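Local coordinates for DUF5642 domain-containing protein (PDB 4TMD), which is of unknown function but belongs to the Mog1p/PsbP-like clan and is probably an exported lipoprotein, at residues 31-39 against 58-69; 123-134 against 146-155. One frame throughout, in Å; residues are numbered along the deposited sequence.

Interaction 1 (31-39 against 58-69)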
loop_
_atom_site.group_PDB
_atom_site.type_symbol
_atom_site.label_atom_id
_atom_site.label_comp_id
_atom_site.label_asym_id
_atom_site.label_seq_id
_atom_site.Cartn_x
_atom_site.Cartn_y
_atom_site.Cartn_z
ATOM N N ILE A 31 2.742 2.726 -15.670
ATOM C CA ILE A 31 2.411 1.871 -14.536
ATOM C C ILE A 31 2.892 0.445 -14.739
ATOM O O ILE A 31 2.975 -0.045 -15.859
ATOM C CB ILE A 31 0.890 1.795 -14.253
ATOM C CG1 ILE A 31 0.140 1.367 -15.511
ATOM C CG2 ILE A 31 0.355 3.095 -13.688
ATOM C CD1 ILE A 31 -1.197 0.718 -15.209
ATOM N N ASP A 32 3.195 -0.209 -13.625
ATOM C CA ASP A 32 3.503 -1.631 -13.584
ATOM C C ASP A 32 2.677 -2.248 -12.462
ATOM O O ASP A 32 3.083 -2.207 -11.299
ATOM C CB ASP A 32 5.005 -1.866 -13.366
ATOM C CG ASP A 32 5.349 -3.334 -13.138
ATOM O OD1 ASP A 32 4.579 -4.216 -13.570
ATOM O OD2 ASP A 32 6.399 -3.606 -12.522
ATOM N N PRO A 33 1.500 -2.794 -12.806
ATOM C CA PRO A 33 0.553 -3.373 -11.840
ATOM C C PRO A 33 1.178 -4.369 -10.865
ATOM O O PRO A 33 0.673 -4.526 -9.756
ATOM C CB PRO A 33 -0.471 -4.071 -12.740
ATOM C CG PRO A 33 -0.492 -3.230 -13.969
ATOM C CD PRO A 33 0.930 -2.740 -14.165
ATOM N N LYS A 34 2.261 -5.027 -11.266
ATOM C CA LYS A 34 2.917 -5.993 -10.390
ATOM C C LYS A 34 3.656 -5.307 -9.240
ATOM O O LYS A 34 3.766 -5.860 -8.147
ATOM C CB LYS A 34 3.882 -6.870 -11.190
ATOM C CG LYS A 34 3.203 -7.742 -12.236
ATOM C CD LYS A 34 4.209 -8.638 -12.935
ATOM C CE LYS A 34 3.532 -9.569 -13.924
ATOM N NZ LYS A 34 4.489 -10.577 -14.469
ATOM N N LEU A 35 4.159 -4.104 -9.489
ATOM C CA LEU A 35 4.863 -3.335 -8.466
ATOM C C LEU A 35 3.864 -2.715 -7.493
ATOM O O LEU A 35 4.194 -2.408 -6.344
ATOM C CB LEU A 35 5.725 -2.246 -9.118
ATOM C CG LEU A 35 6.898 -1.614 -8.355
ATOM C CD1 LEU A 35 7.889 -1.024 -9.345
ATOM C CD2 LEU A 35 6.450 -0.540 -7.372
ATOM N N LEU A 36 2.633 -2.547 -7.961
ATOM C CA LEU A 36 1.627 -1.808 -7.212
ATOM C C LEU A 36 0.814 -2.697 -6.273
ATOM O O LEU A 36 0.541 -2.314 -5.135
ATOM C CB LEU A 36 0.705 -1.075 -8.183
ATOM C CG LEU A 36 1.394 0.064 -8.937
ATOM C CD1 LEU A 36 0.519 0.624 -10.052
ATOM C CD2 LEU A 36 1.800 1.177 -7.970
ATOM N N SER A 37 0.439 -3.876 -6.759
ATOM C CA SER A 37 -0.365 -4.823 -5.989
ATOM C C SER A 37 0.489 -5.590 -4.982
ATOM O O SER A 37 1.688 -5.771 -5.202
ATOM C CB SER A 37 -1.062 -5.811 -6.929
ATOM O OG SER A 37 -1.609 -5.154 -8.058
ATOM N N PRO A 38 -0.123 -6.050 -3.875
ATOM C CA PRO A 38 0.603 -6.925 -2.948
ATOM C C PRO A 38 1.084 -8.171 -3.685
ATOM O O PRO A 38 0.481 -8.524 -4.694
ATOM C CB PRO A 38 -0.449 -7.277 -1.888
ATOM C CG PRO A 38 -1.435 -6.148 -1.950
ATOM C CD PRO A 38 -1.491 -5.762 -3.404
ATOM N N GLN A 39 2.150 -8.812 -3.219
ATOM C CA GLN A 39 2.672 -9.965 -3.941
ATOM C C GLN A 39 1.623 -11.078 -3.977
ATOM O O GLN A 39 0.865 -11.269 -3.029
ATOM C CB GLN A 39 3.985 -10.456 -3.323
ATOM C CG GLN A 39 3.869 -11.162 -1.983
ATOM C CD GLN A 39 5.227 -11.581 -1.437
ATOM O OE1 GLN A 39 6.268 -11.171 -1.956
ATOM N NE2 GLN A 39 5.223 -12.398 -0.385
ATOM N N GLY A 58 -5.710 -8.164 -1.711
ATOM C CA GLY A 58 -5.468 -6.750 -1.501
ATOM C C GLY A 58 -5.707 -5.976 -2.784
ATOM O O GLY A 58 -6.221 -6.527 -3.757
ATOM N N GLN A 59 -5.309 -4.707 -2.795
ATOM C CA GLN A 59 -5.636 -3.814 -3.898
ATOM C C GLN A 59 -5.015 -4.254 -5.219
ATOM O O GLN A 59 -3.789 -4.275 -5.376
ATOM C CB GLN A 59 -5.192 -2.390 -3.589
ATOM C CG GLN A 59 -5.520 -1.419 -4.717
ATOM C CD GLN A 59 -7.022 -1.292 -4.942
ATOM O OE1 GLN A 59 -7.789 -1.037 -4.003
ATOM N NE2 GLN A 59 -7.452 -1.485 -6.186
ATOM N N GLN A 60 -5.878 -4.579 -6.175
ATOM C CA GLN A 60 -5.432 -5.028 -7.488
ATOM C C GLN A 60 -5.438 -3.922 -8.542
ATOM O O GLN A 60 -6.219 -2.977 -8.475
ATOM C CB GLN A 60 -6.308 -6.195 -7.961
ATOM C CG GLN A 60 -6.151 -7.452 -7.120
ATOM C CD GLN A 60 -4.708 -7.934 -7.069
ATOM O OE1 GLN A 60 -4.109 -8.247 -8.101
ATOM N NE2 GLN A 60 -4.139 -7.980 -5.867
ATOM N N PHE A 61 -4.549 -4.057 -9.517
ATOM C CA PHE A 61 -4.550 -3.198 -10.688
ATOM C C PHE A 61 -4.706 -4.065 -11.931
ATOM O O PHE A 61 -3.754 -4.741 -12.337
ATOM C CB PHE A 61 -3.268 -2.372 -10.762
ATOM C CG PHE A 61 -3.118 -1.391 -9.637
ATOM C CD1 PHE A 61 -2.751 -1.817 -8.370
ATOM C CD2 PHE A 61 -3.344 -0.041 -9.846
ATOM C CE1 PHE A 61 -2.617 -0.918 -7.337
ATOM C CE2 PHE A 61 -3.205 0.866 -8.819
ATOM C CZ PHE A 61 -2.843 0.429 -7.562
ATOM N N PRO A 62 -5.914 -4.061 -12.525
ATOM C CA PRO A 62 -6.229 -4.825 -13.739
ATOM C C PRO A 62 -5.167 -4.646 -14.826
ATOM O O PRO A 62 -4.637 -3.546 -14.990
ATOM C CB PRO A 62 -7.585 -4.253 -14.182
ATOM C CG PRO A 62 -7.811 -3.028 -13.337
ATOM C CD PRO A 62 -7.061 -3.258 -12.072
ATOM N N PRO A 63 -4.842 -5.729 -15.546
ATOM C CA PRO A 63 -3.741 -5.737 -16.520
ATOM C C PRO A 63 -3.959 -4.835 -17.741
ATOM O O PRO A 63 -3.015 -4.615 -18.495
ATOM C CB PRO A 63 -3.657 -7.209 -16.941
ATOM C CG PRO A 63 -4.979 -7.806 -16.566
ATOM C CD PRO A 63 -5.446 -7.062 -15.368
ATOM N N GLY A 64 -5.168 -4.315 -17.929
ATOM C CA GLY A 64 -5.444 -3.445 -19.064
ATOM C C GLY A 64 -5.260 -1.946 -18.835
ATOM O O GLY A 64 -5.148 -1.174 -19.794
ATOM N N LEU A 65 -5.239 -1.529 -17.569
ATOM C CA LEU A 65 -5.105 -0.117 -17.211
ATOM C C LEU A 65 -3.914 0.566 -17.864
ATOM O O LEU A 65 -2.805 0.028 -17.901
ATOM C CB LEU A 65 -4.967 0.045 -15.696
ATOM C CG LEU A 65 -6.185 0.121 -14.780
ATOM C CD1 LEU A 65 -5.697 0.421 -13.378
ATOM C CD2 LEU A 65 -7.185 1.167 -15.236
ATOM N N GLN A 66 -4.136 1.775 -18.353
ATOM C CA GLN A 66 -3.026 2.612 -18.755
ATOM C C GLN A 66 -2.857 3.724 -17.730
ATOM O O GLN A 66 -3.829 4.177 -17.113
ATOM C CB GLN A 66 -3.255 3.174 -20.148
ATOM C CG GLN A 66 -3.843 2.151 -21.092
ATOM C CD GLN A 66 -3.944 2.669 -22.503
ATOM O OE1 GLN A 66 -2.929 2.997 -23.128
ATOM N NE2 GLN A 66 -5.173 2.758 -23.018
ATOM N N GLY A 67 -1.619 4.150 -17.533
ATOM C CA GLY A 67 -1.349 5.218 -16.596
ATOM C C GLY A 67 0.112 5.320 -16.209
ATOM O O GLY A 67 0.966 4.594 -16.719
ATOM N N ASN A 68 0.383 6.231 -15.284
ATOM C CA ASN A 68 1.729 6.522 -14.832
ATOM C C ASN A 68 1.796 6.431 -13.310
ATOM O O ASN A 68 0.772 6.535 -12.630
ATOM C CB ASN A 68 2.158 7.909 -15.310
ATOM C CG ASN A 68 2.211 8.013 -16.828
ATOM O OD1 ASN A 68 2.759 7.141 -17.496
ATOM N ND2 ASN A 68 1.629 9.073 -17.376
ATOM N N MET A 69 3.007 6.228 -12.793
ATOM C CA MET A 69 3.262 6.141 -11.358
ATOM C C MET A 69 4.530 6.896 -11.023
ATOM O O MET A 69 5.434 7.000 -11.844
ATOM C CB MET A 69 3.397 4.682 -10.915
ATOM C CG MET A 69 4.440 3.959 -11.727
ATOM S SD MET A 69 5.184 2.529 -10.938
ATOM C CE MET A 69 3.890 1.334 -11.011
#
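Leu36 lies over one face of the Phe61 ring, and the two side chains cross at about a right angle. The touching atom is Leu36 CB, 3.8 Å from the Phe61 ring centroid and nearer the rim than the centre. This is a CH-pi contact. Ser37 meets the same ring at its edge, with Ser37 OG in the ring plane and 3.5 Å from Phe61 CD1. Phe61 N also gives Ser37 OG a weak hydrogen bond. Ser37 OG in turn donates to Pro33 O at 2.9 Å. Ser37 N reaches that same oxygen from the other face of its plane, so two donors grip Pro33 O, and the Ser37 OG bond fixes the direction of the hydroxyl. Pro33 CB packs on Phe61 CB.

Met69 comes to Leu36 tip to tip. Its chain bends at the last torsion (chi3 73°), which turns the methyl inward. Met69 CE sits 3.5 Å from Leu36 CG, a tight fit. The methyl also presses on Asp32 N, which is buried with no polar partner.

Ile31 closes the other end. Ile31 N donates to Gly67 O at 2.8 Å, from above the carbonyl plane and not on a lone pair. Ile31 CG1 stands between the backbone N and the carbonyl carbon of its own residue (chi1 54°), and Ile31 CD1 ends 3.2 Å from Leu65 O. Ile31 CG2 rests against the Gly67 carbonyl. At the far end Pro38 CD packs 3.4 Å from Gln59 O.

Met84 and Val86 of strand 79-88 meet Leu36, while Met159 and Ile161 of strand 158-166 meet Phe61. The arrangement is a short helix with Asp32 at its N-cap, through a weak bond from Lys34 N. It follows edge strand 22-30 and packs with the 58-66 loop and the start of strand 67-76 on the large antiparallel sheet.

Interaction 2 (123-134 against 146-155)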
loop_
_atom_site.group_PDB
_atom_site.type_symbol
_atom_site.label_atom_id
_atom_site.label_comp_id
_atom_site.label_asym_id
_atom_site.label_seq_id
_atom_site.Cartn_x
_atom_site.Cartn_y
_atom_site.Cartn_z
ATOM N N ILE A 123 -10.002 11.315 4.458
ATOM C CA ILE A 123 -9.442 12.281 3.527
ATOM C C ILE A 123 -10.562 12.862 2.673
ATOM O O ILE A 123 -11.313 12.121 2.046
ATOM C CB ILE A 123 -8.369 11.659 2.609
ATOM C CG1 ILE A 123 -7.157 11.202 3.425
ATOM C CG2 ILE A 123 -7.936 12.687 1.530
ATOM C CD1 ILE A 123 -6.046 10.586 2.580
ATOM N N ASP A 124 -10.668 14.186 2.656
ATOM C CA ASP A 124 -11.747 14.861 1.928
ATOM C C ASP A 124 -11.843 14.430 0.473
ATOM O O ASP A 124 -10.846 14.444 -0.265
ATOM C CB ASP A 124 -11.572 16.376 1.999
ATOM C CG ASP A 124 -11.804 16.921 3.401
ATOM O OD1 ASP A 124 -12.531 16.266 4.181
ATOM O OD2 ASP A 124 -11.256 18.001 3.725
ATOM N N ASP A 125 -13.053 14.035 0.083
ATOM C CA ASP A 125 -13.357 13.647 -1.286
ATOM C C ASP A 125 -12.469 12.511 -1.769
ATOM O O ASP A 125 -12.059 12.477 -2.928
ATOM C CB ASP A 125 -13.219 14.849 -2.216
ATOM C CG ASP A 125 -14.159 15.969 -1.844
ATOM O OD1 ASP A 125 -15.371 15.689 -1.671
ATOM O OD2 ASP A 125 -13.680 17.118 -1.707
ATOM N N ALA A 126 -12.161 11.593 -0.866
ATOM C CA ALA A 126 -11.393 10.410 -1.215
ATOM C C ALA A 126 -11.949 9.250 -0.418
ATOM O O ALA A 126 -12.545 9.451 0.642
ATOM C CB ALA A 126 -9.892 10.614 -0.924
ATOM N N ARG A 127 -11.806 8.039 -0.946
ATOM C CA ARG A 127 -12.095 6.852 -0.158
ATOM C C ARG A 127 -10.761 6.296 0.292
ATOM O O ARG A 127 -9.805 6.261 -0.487
ATOM C CB ARG A 127 -12.880 5.807 -0.960
ATOM C CG ARG A 127 -14.373 6.116 -1.128
ATOM C CD ARG A 127 -14.988 5.152 -2.128
ATOM N NE ARG A 127 -14.331 5.293 -3.427
ATOM C CZ ARG A 127 -14.376 4.396 -4.411
ATOM N NH1 ARG A 127 -15.051 3.255 -4.262
ATOM N NH2 ARG A 127 -13.735 4.650 -5.547
ATOM N N THR A 128 -10.688 5.884 1.546
ATOM C CA THR A 128 -9.452 5.313 2.055
ATOM C C THR A 128 -9.696 3.958 2.693
ATOM O O THR A 128 -10.726 3.717 3.333
ATOM C CB THR A 128 -8.779 6.244 3.066
ATOM O OG1 THR A 128 -9.681 6.498 4.146
ATOM C CG2 THR A 128 -8.396 7.573 2.406
ATOM N N VAL A 129 -8.730 3.076 2.505
ATOM C CA VAL A 129 -8.798 1.713 3.024
ATOM C C VAL A 129 -7.424 1.362 3.593
ATOM O O VAL A 129 -6.408 1.631 2.952
ATOM C CB VAL A 129 -9.185 0.696 1.929
ATOM C CG1 VAL A 129 -9.211 -0.730 2.515
ATOM C CG2 VAL A 129 -10.532 1.050 1.311
ATOM N N GLY A 130 -7.380 0.790 4.790
ATOM C CA GLY A 130 -6.106 0.386 5.373
ATOM C C GLY A 130 -6.115 -1.112 5.592
ATOM O O GLY A 130 -7.154 -1.647 5.966
ATOM N N THR A 131 -5.008 -1.810 5.321
ATOM C CA THR A 131 -4.951 -3.220 5.713
ATOM C C THR A 131 -3.615 -3.579 6.334
ATOM O O THR A 131 -2.619 -2.868 6.191
ATOM C CB THR A 131 -5.217 -4.220 4.529
ATOM O OG1 THR A 131 -4.275 -4.006 3.472
ATOM C CG2 THR A 131 -6.638 -4.088 3.986
ATOM N N HIS A 132 -3.634 -4.702 7.041
ATOM C CA HIS A 132 -2.470 -5.256 7.693
ATOM C C HIS A 132 -2.322 -6.683 7.179
ATOM O O HIS A 132 -3.196 -7.525 7.390
ATOM C CB HIS A 132 -2.655 -5.222 9.205
ATOM C CG HIS A 132 -1.505 -5.779 9.982
ATOM N ND1 HIS A 132 -1.637 -6.221 11.285
ATOM C CD2 HIS A 132 -0.197 -5.932 9.668
ATOM C CE1 HIS A 132 -0.467 -6.634 11.729
ATOM N NE2 HIS A 132 0.428 -6.470 10.771
ATOM N N ARG A 133 -1.243 -6.935 6.463
ATOM C CA ARG A 133 -0.950 -8.263 5.949
ATOM C C ARG A 133 0.135 -8.922 6.803
ATOM O O ARG A 133 1.213 -8.352 7.003
ATOM C CB ARG A 133 -0.506 -8.185 4.485
ATOM C CG ARG A 133 -1.466 -7.398 3.579
ATOM C CD ARG A 133 -0.969 -7.299 2.112
ATOM N NE ARG A 133 -0.902 -8.612 1.471
ATOM C CZ ARG A 133 -1.944 -9.237 0.923
ATOM N NH1 ARG A 133 -3.149 -8.670 0.915
ATOM N NH2 ARG A 133 -1.777 -10.430 0.373
ATOM N N ILE A 134 -0.146 -10.118 7.309
ATOM C CA ILE A 134 0.859 -10.896 8.047
ATOM C C ILE A 134 1.036 -12.232 7.356
ATOM O O ILE A 134 0.156 -13.085 7.450
ATOM C CB ILE A 134 0.451 -11.131 9.500
ATOM C CG1 ILE A 134 0.076 -9.808 10.161
ATOM C CG2 ILE A 134 1.579 -11.790 10.278
ATOM C CD1 ILE A 134 -1.205 -9.893 10.961
ATOM N N GLY A 146 6.448 -12.390 7.269
ATOM C CA GLY A 146 6.637 -11.116 6.597
ATOM C C GLY A 146 5.392 -10.257 6.780
ATOM O O GLY A 146 4.269 -10.698 6.518
ATOM N N GLU A 147 5.587 -9.023 7.228
ATOM C CA GLU A 147 4.475 -8.189 7.665
ATOM C C GLU A 147 4.471 -6.825 6.970
ATOM O O GLU A 147 5.533 -6.255 6.735
ATOM C CB GLU A 147 4.554 -8.022 9.184
ATOM C CG GLU A 147 3.521 -7.126 9.797
ATOM C CD GLU A 147 3.616 -7.114 11.311
ATOM O OE1 GLU A 147 2.730 -6.540 11.965
ATOM O OE2 GLU A 147 4.582 -7.689 11.850
ATOM N N LEU A 148 3.284 -6.315 6.630
ATOM C CA LEU A 148 3.185 -4.933 6.142
ATOM C C LEU A 148 1.827 -4.298 6.409
ATOM O O LEU A 148 0.830 -4.988 6.661
ATOM C CB LEU A 148 3.509 -4.862 4.639
ATOM C CG LEU A 148 2.637 -5.525 3.567
ATOM C CD1 LEU A 148 1.409 -4.695 3.245
ATOM C CD2 LEU A 148 3.437 -5.772 2.298
ATOM N N TYR A 149 1.816 -2.969 6.368
ATOM C CA TYR A 149 0.599 -2.185 6.373
ATOM C C TYR A 149 0.473 -1.481 5.027
ATOM O O TYR A 149 1.474 -1.040 4.453
ATOM C CB TYR A 149 0.601 -1.183 7.517
ATOM C CG TYR A 149 0.451 -1.818 8.872
ATOM C CD1 TYR A 149 -0.781 -1.848 9.506
ATOM C CD2 TYR A 149 1.542 -2.396 9.529
ATOM C CE1 TYR A 149 -0.926 -2.420 10.752
ATOM C CE2 TYR A 149 1.396 -2.975 10.791
ATOM C CZ TYR A 149 0.158 -2.983 11.388
ATOM O OH TYR A 149 -0.015 -3.543 12.637
ATOM N N ASN A 150 -0.757 -1.431 4.519
ATOM C CA ASN A 150 -1.095 -0.818 3.239
ATOM C C ASN A 150 -2.168 0.223 3.475
ATOM O O ASN A 150 -3.173 -0.083 4.110
ATOM C CB ASN A 150 -1.652 -1.850 2.254
ATOM C CG ASN A 150 -0.637 -2.335 1.270
ATOM O OD1 ASN A 150 0.190 -1.568 0.778
ATOM N ND2 ASN A 150 -0.695 -3.623 0.957
ATOM N N TYR A 151 -1.994 1.424 2.944
ATOM C CA TYR A 151 -3.057 2.421 3.028
ATOM C C TYR A 151 -3.270 2.941 1.630
ATOM O O TYR A 151 -2.326 3.317 0.942
ATOM C CB TYR A 151 -2.718 3.550 4.002
ATOM C CG TYR A 151 -2.478 3.021 5.393
ATOM C CD1 TYR A 151 -3.526 2.907 6.296
ATOM C CD2 TYR A 151 -1.211 2.596 5.793
ATOM C CE1 TYR A 151 -3.321 2.389 7.565
ATOM C CE2 TYR A 151 -0.998 2.080 7.071
ATOM C CZ TYR A 151 -2.051 1.984 7.946
ATOM O OH TYR A 151 -1.851 1.471 9.213
ATOM N N VAL A 152 -4.525 2.932 1.212
ATOM C CA VAL A 152 -4.894 3.290 -0.136
ATOM C C VAL A 152 -5.857 4.465 -0.119
ATOM O O VAL A 152 -6.837 4.432 0.627
ATOM C CB VAL A 152 -5.573 2.094 -0.838
ATOM C CG1 VAL A 152 -6.156 2.522 -2.200
ATOM C CG2 VAL A 152 -4.601 0.953 -0.994
ATOM N N ALA A 153 -5.590 5.488 -0.927
ATOM C CA ALA A 153 -6.554 6.573 -1.110
ATOM C C ALA A 153 -6.936 6.677 -2.568
ATOM O O ALA A 153 -6.070 6.744 -3.431
ATOM C CB ALA A 153 -5.991 7.898 -0.619
ATOM N N SER A 154 -8.241 6.697 -2.827
ATOM C CA SER A 154 -8.783 6.751 -4.176
ATOM C C SER A 154 -9.588 8.028 -4.393
ATOM O O SER A 154 -10.487 8.320 -3.616
ATOM C CB SER A 154 -9.688 5.542 -4.422
ATOM O OG SER A 154 -10.449 5.714 -5.601
ATOM N N PHE A 155 -9.264 8.783 -5.437
ATOM C CA PHE A 155 -10.080 9.929 -5.818
ATOM C C PHE A 155 -9.950 10.127 -7.312
ATOM O O PHE A 155 -8.849 10.142 -7.850
ATOM C CB PHE A 155 -9.684 11.204 -5.046
ATOM C CG PHE A 155 -8.233 11.561 -5.154
ATOM C CD1 PHE A 155 -7.282 10.904 -4.388
ATOM C CD2 PHE A 155 -7.817 12.568 -6.011
ATOM C CE1 PHE A 155 -5.939 11.231 -4.479
ATOM C CE2 PHE A 155 -6.472 12.900 -6.107
ATOM C CZ PHE A 155 -5.533 12.236 -5.336
HETATM O O HOH W 1 -5.192 -1.111 2.133
#
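Asn150 O is gripped by two donors, Thr131 N at 2.8 Å and a water at 3.0 Å from Asn150 O. The Thr131 N-H lies in the carbonyl plane. The water also donates to Val129 O, so it ties neighbouring carbonyls of the two strands together.

The shortest polar bond runs from His132 NE2 to Glu147 OE1, 2.6 Å. It meets the carboxylate on its anti side, 25° out of the carboxylate plane. The His132 ring is held from both faces. Tyr149 forms an offset stack on one, with centroids of the His132 and Tyr149 rings 4.0 Å apart and planes at 6°. Ile134 CG1 lies over the other. Leu148 O sits in plane at the ring edge, 3.3 Å from His132 CD2. The His132 CG is anti to its own N (chi1 180°), which swings the ring over Tyr149. On this same face of the sheet Tyr151 CD1 packs on Gly130 CA, where no side chain intervenes, and Tyr151 also meets helix 179-194.

On the other face of the sheet, Arg133 and Leu148 run side by side, and Arg133 CD touches Leu148 CD1 at 3.7 Å. The Arg133 guanidinium goes on to Ala56 O.

Hydrogen-bonded and non-hydrogen-bonded pairs alternate without a bulge from Arg127 to Ile134. This is a regular antiparallel beta hairpin, set inside the sheet between strands 111-118 and 158-166.

Both contacts are partly buried and reach the same antiparallel sheet, with centres about 15 Å apart. Interaction 2 lies nearer the centre of the chain and is part of the sheet itself, held by a ladder of backbone bonds. Interaction 1 is made mostly by a short helix and a loop lying on that sheet. It relies on apolar packing, with one backbone hydrogen bond and one weak bond to a serine hydroxyl between its segments. The two meet on the face that carries Arg133, Asn150 and Val152. There Pro38 CB packs 3.6 Å from Arg133 NE, and Gln59 CB approaches Val152 CG2. The face with His132 and Tyr149 instead turns toward helix 179-194.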